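Local atomic coordinates of carboxynorspermidine decarboxylase (Campylobacter jejuni subsp. jejuni 81116, PDB entry 3N29), a protein that catalyses the pyridoxal-phosphate-dependent decarboxylation of carboxynorspermidine, probably yielding the polyamine norspermidine. Residues Ala253-Phe258 and Val264-Glu269; Leu199-Leu204 and Glu213-Val218. All coordinates share one frame; numbering follows the deposited sequence.

Overall arrangement
Both contacts are buried helix-to-barrel packings in the closed parallel eight-stranded barrel, about 11 Å apart between centres. Contact 2 sets helix 209-223 against segment 199-204, on strand 198-200, the sixth of the barrel; contact 1 sets helix 248-262 against strand 265-268, the eighth. Neither has a hydrogen bond across its two segments, and both are apolar; Ala-203 gives contact 2 its one exposed touching residue. The two helices are neighbours, with Phe-258 and Leu-254 resting on Leu-216. At the cofactor they differ: contact 1 brings a carboxylate to the ring nitrogen, contact 2 an imidazole over the pyridine ring and another against its methyl.

Contact 1 of 2, residues Ala253-Phe258 and Val264-Glu269; sequences ALCKNF and VQVYLE. With PLP (pyridoxal-5'-phosphate), chain C.
Glu-269 OE1 is gripped from two sources: it lies 2.7 Å from N1 of the pyridoxal phosphate and is hydrogen-bonded to His-200 NE2. Its partner oxygen, OE2, is engaged by Thr-96 OG1 and Asn-234 ND2, so the carboxylate has little freedom to rotate. The chain leaves the backbone with CG wedged between N and the carbonyl carbon (chi1 48°) and runs on extended, which carries the acid group to the ring nitrogen. A carboxylate here is consistent with stabilising a protonated pyridine nitrogen, as in related decarboxylases.

One residue earlier the chemistry turns apolar. Leu-268 faces the helix, and its CD2 meets Cys-255 SG at 4.0 Å; the same sulfur also approaches Val-266 CG1, at 4.3 Å. On Val-266, CG1 faces the sulfur, while CG2 lies 3.9 Å from Cys-255 O and also reaches Phe-258 CD2, 4.1 Å away, the valine and phenylalanine side chains crossing at about a right angle. The phenylalanine swings its ring toward the strand because CG stands opposite the backbone N (chi1 -172°). Farther along, Val-264 CG2 comes within 3.9 Å of Phe-258 CE2, on an oblique approach to the ring. Phe-235 adds to this apolar layer, meeting the Phe-258 ring edge-to-face and touching Cys-255, Val-266 and Leu-268.

The short helix and strand segments approach to 8.6 Å between axes at 149°, roughly antiparallel, as expected where a helix returns to the barrel. Val-264, Val-266 and Leu-268 look outward, whereas Tyr-267 points away from the helix. This is the closing beta-alpha-beta unit of a TIM-type barrel, with the cofactor site just past the end of its last strand.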
loop_
_atom_site.group_PDB
_atom_site.type_symbol
_atom_site.label_atom_id
_atom_site.label_comp_id
_atom_site.label_asym_id
_atom_site.label_seq_id
_atom_site.Cartn_x
_atom_site.Cartn_y
_atom_site.Cartn_z
ATOM N N ALA A 253 0.389 36.315 10.551
ATOM C CA ALA A 253 -0.697 37.256 10.903
ATOM C C ALA A 253 -2.031 36.537 11.249
ATOM O O ALA A 253 -2.622 36.799 12.330
ATOM C CB ALA A 253 -0.867 38.280 9.789
ATOM N N LEU A 254 -2.440 35.531 10.445
ATOM C CA LEU A 254 -3.689 34.847 10.690
ATOM C C LEU A 254 -3.668 34.208 12.061
ATOM O O LEU A 254 -4.620 34.317 12.824
ATOM C CB LEU A 254 -3.973 33.750 9.620
ATOM C CG LEU A 254 -4.367 34.181 8.213
ATOM C CD1 LEU A 254 -4.402 33.011 7.251
ATOM C CD2 LEU A 254 -5.767 34.918 8.285
ATOM N N CYS A 255 -2.586 33.496 12.344
ATOM C CA CYS A 255 -2.385 32.822 13.617
ATOM C C CYS A 255 -2.331 33.832 14.761
ATOM O O CYS A 255 -2.922 33.635 15.809
ATOM C CB CYS A 255 -1.062 32.076 13.568
ATOM S SG CYS A 255 -1.223 30.549 12.507
ATOM N N LYS A 256 -1.555 34.867 14.578
ATOM C CA LYS A 256 -1.421 35.892 15.649
ATOM C C LYS A 256 -2.773 36.617 15.972
ATOM O O LYS A 256 -3.175 36.774 17.147
ATOM C CB LYS A 256 -0.307 36.861 15.250
ATOM C CG LYS A 256 -0.166 38.025 16.163
ATOM C CD LYS A 256 1.284 38.594 16.221
ATOM C CE LYS A 256 1.447 39.352 17.529
ATOM N NZ LYS A 256 2.847 39.853 17.752
ATOM N N ASN A 257 -3.465 37.085 14.940
ATOM C CA ASN A 257 -4.809 37.696 15.117
ATOM C C ASN A 257 -5.805 36.762 15.803
ATOM O O ASN A 257 -6.553 37.133 16.684
ATOM C CB ASN A 257 -5.319 38.146 13.753
ATOM C CG ASN A 257 -4.469 39.252 13.201
ATOM O OD1 ASN A 257 -3.786 39.924 13.961
ATOM N ND2 ASN A 257 -4.497 39.457 11.909
ATOM N N PHE A 258 -5.779 35.499 15.424
ATOM C CA PHE A 258 -6.792 34.598 15.908
ATOM C C PHE A 258 -6.549 34.391 17.392
ATOM O O PHE A 258 -7.501 34.418 18.210
ATOM C CB PHE A 258 -6.742 33.276 15.127
ATOM C CG PHE A 258 -7.865 32.361 15.434
ATOM C CD1 PHE A 258 -8.990 32.326 14.629
ATOM C CD2 PHE A 258 -7.816 31.533 16.529
ATOM C CE1 PHE A 258 -10.037 31.461 14.940
ATOM C CE2 PHE A 258 -8.869 30.670 16.826
ATOM C CZ PHE A 258 -9.939 30.628 16.040
ATOM N N VAL A 264 -6.483 32.421 22.824
ATOM C CA VAL A 264 -6.240 31.014 22.702
ATOM C C VAL A 264 -4.799 30.749 22.170
ATOM O O VAL A 264 -4.188 31.571 21.495
ATOM C CB VAL A 264 -7.275 30.290 21.760
ATOM C CG1 VAL A 264 -8.653 30.264 22.376
ATOM C CG2 VAL A 264 -7.301 30.905 20.352
ATOM N N GLN A 265 -4.259 29.623 22.564
ATOM C CA GLN A 265 -2.985 29.152 22.052
ATOM C C GLN A 265 -3.378 28.402 20.737
ATOM O O GLN A 265 -4.240 27.529 20.744
ATOM C CB GLN A 265 -2.389 28.181 23.062
ATOM C CG GLN A 265 -1.130 27.383 22.594
ATOM C CD GLN A 265 -0.060 28.327 22.191
ATOM O OE1 GLN A 265 0.256 28.496 21.010
ATOM N NE2 GLN A 265 0.477 28.996 23.158
ATOM N N VAL A 266 -2.738 28.751 19.635
ATOM C CA VAL A 266 -3.013 28.115 18.354
ATOM C C VAL A 266 -1.950 27.045 18.156
ATOM O O VAL A 266 -0.783 27.247 18.499
ATOM C CB VAL A 266 -2.881 29.132 17.176
ATOM C CG1 VAL A 266 -2.952 28.402 15.869
ATOM C CG2 VAL A 266 -4.021 30.198 17.224
ATOM N N TYR A 267 -2.362 25.918 17.604
ATOM C CA TYR A 267 -1.485 24.819 17.202
ATOM C C TYR A 267 -1.588 24.602 15.717
ATOM O O TYR A 267 -2.681 24.745 15.111
ATOM C CB TYR A 267 -1.884 23.525 17.925
ATOM C CG TYR A 267 -1.548 23.546 19.366
ATOM C CD1 TYR A 267 -0.353 22.998 19.816
ATOM C CD2 TYR A 267 -2.401 24.145 20.296
ATOM C CE1 TYR A 267 -0.015 23.003 21.129
ATOM C CE2 TYR A 267 -2.046 24.194 21.641
ATOM C CZ TYR A 267 -0.852 23.622 22.036
ATOM O OH TYR A 267 -0.456 23.620 23.342
ATOM N N LEU A 268 -0.453 24.285 15.078
ATOM C CA LEU A 268 -0.463 23.876 13.660
ATOM C C LEU A 268 0.157 22.486 13.577
ATOM O O LEU A 268 1.049 22.178 14.365
ATOM C CB LEU A 268 0.317 24.826 12.775
ATOM C CG LEU A 268 -0.012 26.317 12.666
ATOM C CD1 LEU A 268 1.064 27.046 11.932
ATOM C CD2 LEU A 268 -1.329 26.572 11.946
ATOM N N GLU A 269 -0.264 21.661 12.618
ATOM C CA GLU A 269 0.222 20.314 12.639
ATOM C C GLU A 269 0.476 19.846 11.216
ATOM O O GLU A 269 -0.152 18.859 10.722
ATOM C CB GLU A 269 -0.647 19.400 13.512
ATOM C CG GLU A 269 -2.070 19.496 13.268
ATOM C CD GLU A 269 -2.975 18.524 14.097
ATOM O OE1 GLU A 269 -3.901 18.035 13.461
ATOM O OE2 GLU A 269 -2.726 18.221 15.306
HETATM N N1 PLP C . -3.717 16.713 11.152
HETATM C C2 PLP C . -4.662 15.788 10.808
HETATM C C2A PLP C . -5.847 15.552 11.710
HETATM C C3 PLP C . -4.465 15.032 9.611
HETATM O O3 PLP C . -5.408 14.070 9.245
HETATM C C4 PLP C . -3.333 15.248 8.802
HETATM C C4A PLP C . -3.124 14.400 7.554
HETATM C C5 PLP C . -2.410 16.245 9.155
HETATM C C6 PLP C . -2.638 16.961 10.349
HETATM C C5A PLP C . -1.184 16.531 8.319
HETATM O O4P PLP C . -1.517 16.807 6.982
HETATM P P PLP C . -0.435 17.231 5.917
HETATM O O1P PLP C . 0.634 16.155 5.938
HETATM O O2P PLP C . 0.166 18.584 6.371
HETATM O O3P PLP C . -1.108 17.433 4.637
#

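Contact 2 of 2, residues Leu199-Leu204 and Glu213-Val218; sequences LHFHAL and EAVLKV. With PLP (pyridoxal-5'-phosphate), chain C.
Val-215, which buries more surface here than any other residue, reaches from helix 209-223 with both methyls. CG1 rests 3.8 Å from Phe-201 CE1, at an oblique angle to the ring, and also meets Ala-203 CB at 3.9 Å. CG2 turns to the other neighbour, Leu-204, whose CD2 lies 3.9 Å off; the valine and leucine side chains lie alongside each other, pointing opposite ways. With CG1 set opposite the backbone N (chi1 177°), the two branches straddle Ala-203.

Phe-201 is the second large contributor. Its CG sits between the backbone N and the carbonyl carbon (chi1 67°), and its outer end points at the helix, where Leu-216 CD2 comes in near the ring plane, 3.8 Å from CZ. Phe-219 and Phe-235 pack around the same ring, that of Phe-235 turned only about 20° from it. The packing belongs to a beta-alpha-beta unit of the TIM-type barrel: strand 198-200 leads into helix 209-223 and the chain returns as strand 232-234.

On the other side of this chain the histidines serve the cofactor. His-202 points away from the helix, and its imidazole lies over the pyridine ring, with C3 of the pyridoxal phosphate 3.5 Å above the imidazole plane. His-200 instead brings its ring edge to the C2A methyl, CE1 being 3.8 Å from it. A hydrogen bond between His-202 ND1 and Gly-237 N limits the turning of the stacked imidazole, and Arg-159 NH2 hydrogen-bonds the carbonyl oxygen of the same histidine.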
loop_
_atom_site.group_PDB
_atom_site.type_symbol
_atom_site.label_atom_id
_atom_site.label_comp_id
_atom_site.label_asym_id
_atom_site.label_seq_id
_atom_site.Cartn_x
_atom_site.Cartn_y
_atom_site.Cartn_z
ATOM N N LEU A 199 -10.657 23.300 20.442
ATOM C CA LEU A 199 -11.288 22.896 19.185
ATOM C C LEU A 199 -10.254 22.655 18.122
ATOM O O LEU A 199 -9.170 23.329 18.099
ATOM C CB LEU A 199 -12.259 23.977 18.740
ATOM C CG LEU A 199 -13.490 24.219 19.616
ATOM C CD1 LEU A 199 -14.213 25.448 19.089
ATOM C CD2 LEU A 199 -14.471 22.949 19.719
ATOM N N HIS A 200 -10.557 21.699 17.251
ATOM C CA HIS A 200 -9.628 21.248 16.246
ATOM C C HIS A 200 -10.321 21.215 14.887
ATOM O O HIS A 200 -11.461 20.794 14.803
ATOM C CB HIS A 200 -9.159 19.840 16.631
ATOM C CG HIS A 200 -8.253 19.203 15.635
ATOM N ND1 HIS A 200 -8.735 18.549 14.521
ATOM C CD2 HIS A 200 -6.910 19.029 15.625
ATOM C CE1 HIS A 200 -7.715 18.067 13.824
ATOM N NE2 HIS A 200 -6.592 18.314 14.482
ATOM N N PHE A 201 -9.677 21.708 13.843
ATOM C CA PHE A 201 -10.065 21.366 12.466
ATOM C C PHE A 201 -8.871 20.887 11.633
ATOM O O PHE A 201 -7.721 21.241 11.918
ATOM C CB PHE A 201 -10.871 22.454 11.733
ATOM C CG PHE A 201 -10.108 23.710 11.432
ATOM C CD1 PHE A 201 -9.325 23.815 10.278
ATOM C CD2 PHE A 201 -10.166 24.781 12.321
ATOM C CE1 PHE A 201 -8.560 24.963 10.034
ATOM C CE2 PHE A 201 -9.445 25.960 12.109
ATOM C CZ PHE A 201 -8.639 26.065 10.952
ATOM N N HIS A 202 -9.183 20.111 10.594
ATOM C CA HIS A 202 -8.248 19.798 9.537
ATOM C C HIS A 202 -9.009 19.737 8.237
ATOM O O HIS A 202 -9.865 18.869 8.019
ATOM C CB HIS A 202 -7.396 18.531 9.848
ATOM C CG HIS A 202 -6.547 18.071 8.702
ATOM N ND1 HIS A 202 -5.316 18.615 8.412
ATOM C CD2 HIS A 202 -6.759 17.098 7.768
ATOM C CE1 HIS A 202 -4.811 18.015 7.347
ATOM N NE2 HIS A 202 -5.667 17.083 6.936
ATOM N N ALA A 203 -8.710 20.692 7.380
ATOM C CA ALA A 203 -9.541 21.025 6.256
ATOM C C ALA A 203 -8.752 21.293 4.974
ATOM O O ALA A 203 -9.340 21.722 3.987
ATOM C CB ALA A 203 -10.402 22.261 6.622
ATOM N N LEU A 204 -7.436 21.049 4.968
ATOM C CA LEU A 204 -6.596 21.411 3.839
ATOM C C LEU A 204 -5.662 20.285 3.397
ATOM O O LEU A 204 -5.212 19.460 4.228
ATOM C CB LEU A 204 -5.733 22.654 4.160
ATOM C CG LEU A 204 -6.499 23.947 4.527
ATOM C CD1 LEU A 204 -5.525 25.033 4.963
ATOM C CD2 LEU A 204 -7.356 24.424 3.354
ATOM N N GLU A 213 -7.018 31.155 5.446
ATOM C CA GLU A 213 -7.886 32.349 5.630
ATOM C C GLU A 213 -9.392 32.061 5.297
ATOM O O GLU A 213 -10.255 32.271 6.153
ATOM C CB GLU A 213 -7.340 33.549 4.865
ATOM C CG GLU A 213 -8.243 34.738 4.905
ATOM C CD GLU A 213 -7.616 35.995 4.439
ATOM O OE1 GLU A 213 -7.246 36.092 3.242
ATOM O OE2 GLU A 213 -7.519 36.917 5.301
ATOM N N ALA A 214 -9.672 31.484 4.122
ATOM C CA ALA A 214 -11.055 31.112 3.720
ATOM C C ALA A 214 -11.668 30.122 4.701
ATOM O O ALA A 214 -12.815 30.294 5.081
ATOM C CB ALA A 214 -11.094 30.530 2.324
ATOM N N VAL A 215 -10.906 29.137 5.161
ATOM C CA VAL A 215 -11.423 28.160 6.168
ATOM C C VAL A 215 -11.677 28.825 7.527
ATOM O O VAL A 215 -12.719 28.590 8.161
ATOM C CB VAL A 215 -10.534 26.858 6.354
ATOM C CG1 VAL A 215 -11.120 25.979 7.467
ATOM C CG2 VAL A 215 -10.497 26.012 5.050
ATOM N N LEU A 216 -10.779 29.722 7.946
ATOM C CA LEU A 216 -10.955 30.405 9.252
ATOM C C LEU A 216 -12.178 31.247 9.230
ATOM O O LEU A 216 -12.927 31.311 10.215
ATOM C CB LEU A 216 -9.751 31.292 9.618
ATOM C CG LEU A 216 -8.585 30.461 10.145
ATOM C CD1 LEU A 216 -7.323 31.355 10.259
ATOM C CD2 LEU A 216 -8.859 29.824 11.479
ATOM N N LYS A 217 -12.402 31.921 8.112
ATOM C CA LYS A 217 -13.633 32.697 7.996
ATOM C C LYS A 217 -14.885 31.847 8.240
ATOM O O LYS A 217 -15.805 32.294 8.982
ATOM C CB LYS A 217 -13.717 33.420 6.659
ATOM C CG LYS A 217 -12.629 34.496 6.481
ATOM C CD LYS A 217 -12.895 35.405 5.263
ATOM C CE LYS A 217 -11.607 36.097 4.866
ATOM N NZ LYS A 217 -11.703 37.219 3.903
ATOM N N VAL A 218 -14.926 30.646 7.634
ATOM C CA VAL A 218 -16.067 29.745 7.793
ATOM C C VAL A 218 -16.125 29.150 9.213
ATOM O O VAL A 218 -17.172 29.065 9.843
ATOM C CB VAL A 218 -16.062 28.636 6.721
ATOM C CG1 VAL A 218 -17.276 27.676 6.943
ATOM C CG2 VAL A 218 -16.079 29.245 5.345
HETATM N N1 PLP C . -3.717 16.713 11.152
HETATM C C2 PLP C . -4.662 15.788 10.808
HETATM C C2A PLP C . -5.847 15.552 11.710
HETATM C C3 PLP C . -4.465 15.032 9.611
HETATM O O3 PLP C . -5.408 14.070 9.245
HETATM C C4 PLP C . -3.333 15.248 8.802
HETATM C C4A PLP C . -3.124 14.400 7.554
HETATM C C5 PLP C . -2.410 16.245 9.155
HETATM C C6 PLP C . -2.638 16.961 10.349
HETATM C C5A PLP C . -1.184 16.531 8.319
HETATM O O4P PLP C . -1.517 16.807 6.982
HETATM P P PLP C . -0.435 17.231 5.917
HETATM O O1P PLP C . 0.634 16.155 5.938
HETATM O O2P PLP C . 0.166 18.584 6.371
HETATM O O3P PLP C . -1.108 17.433 4.637
#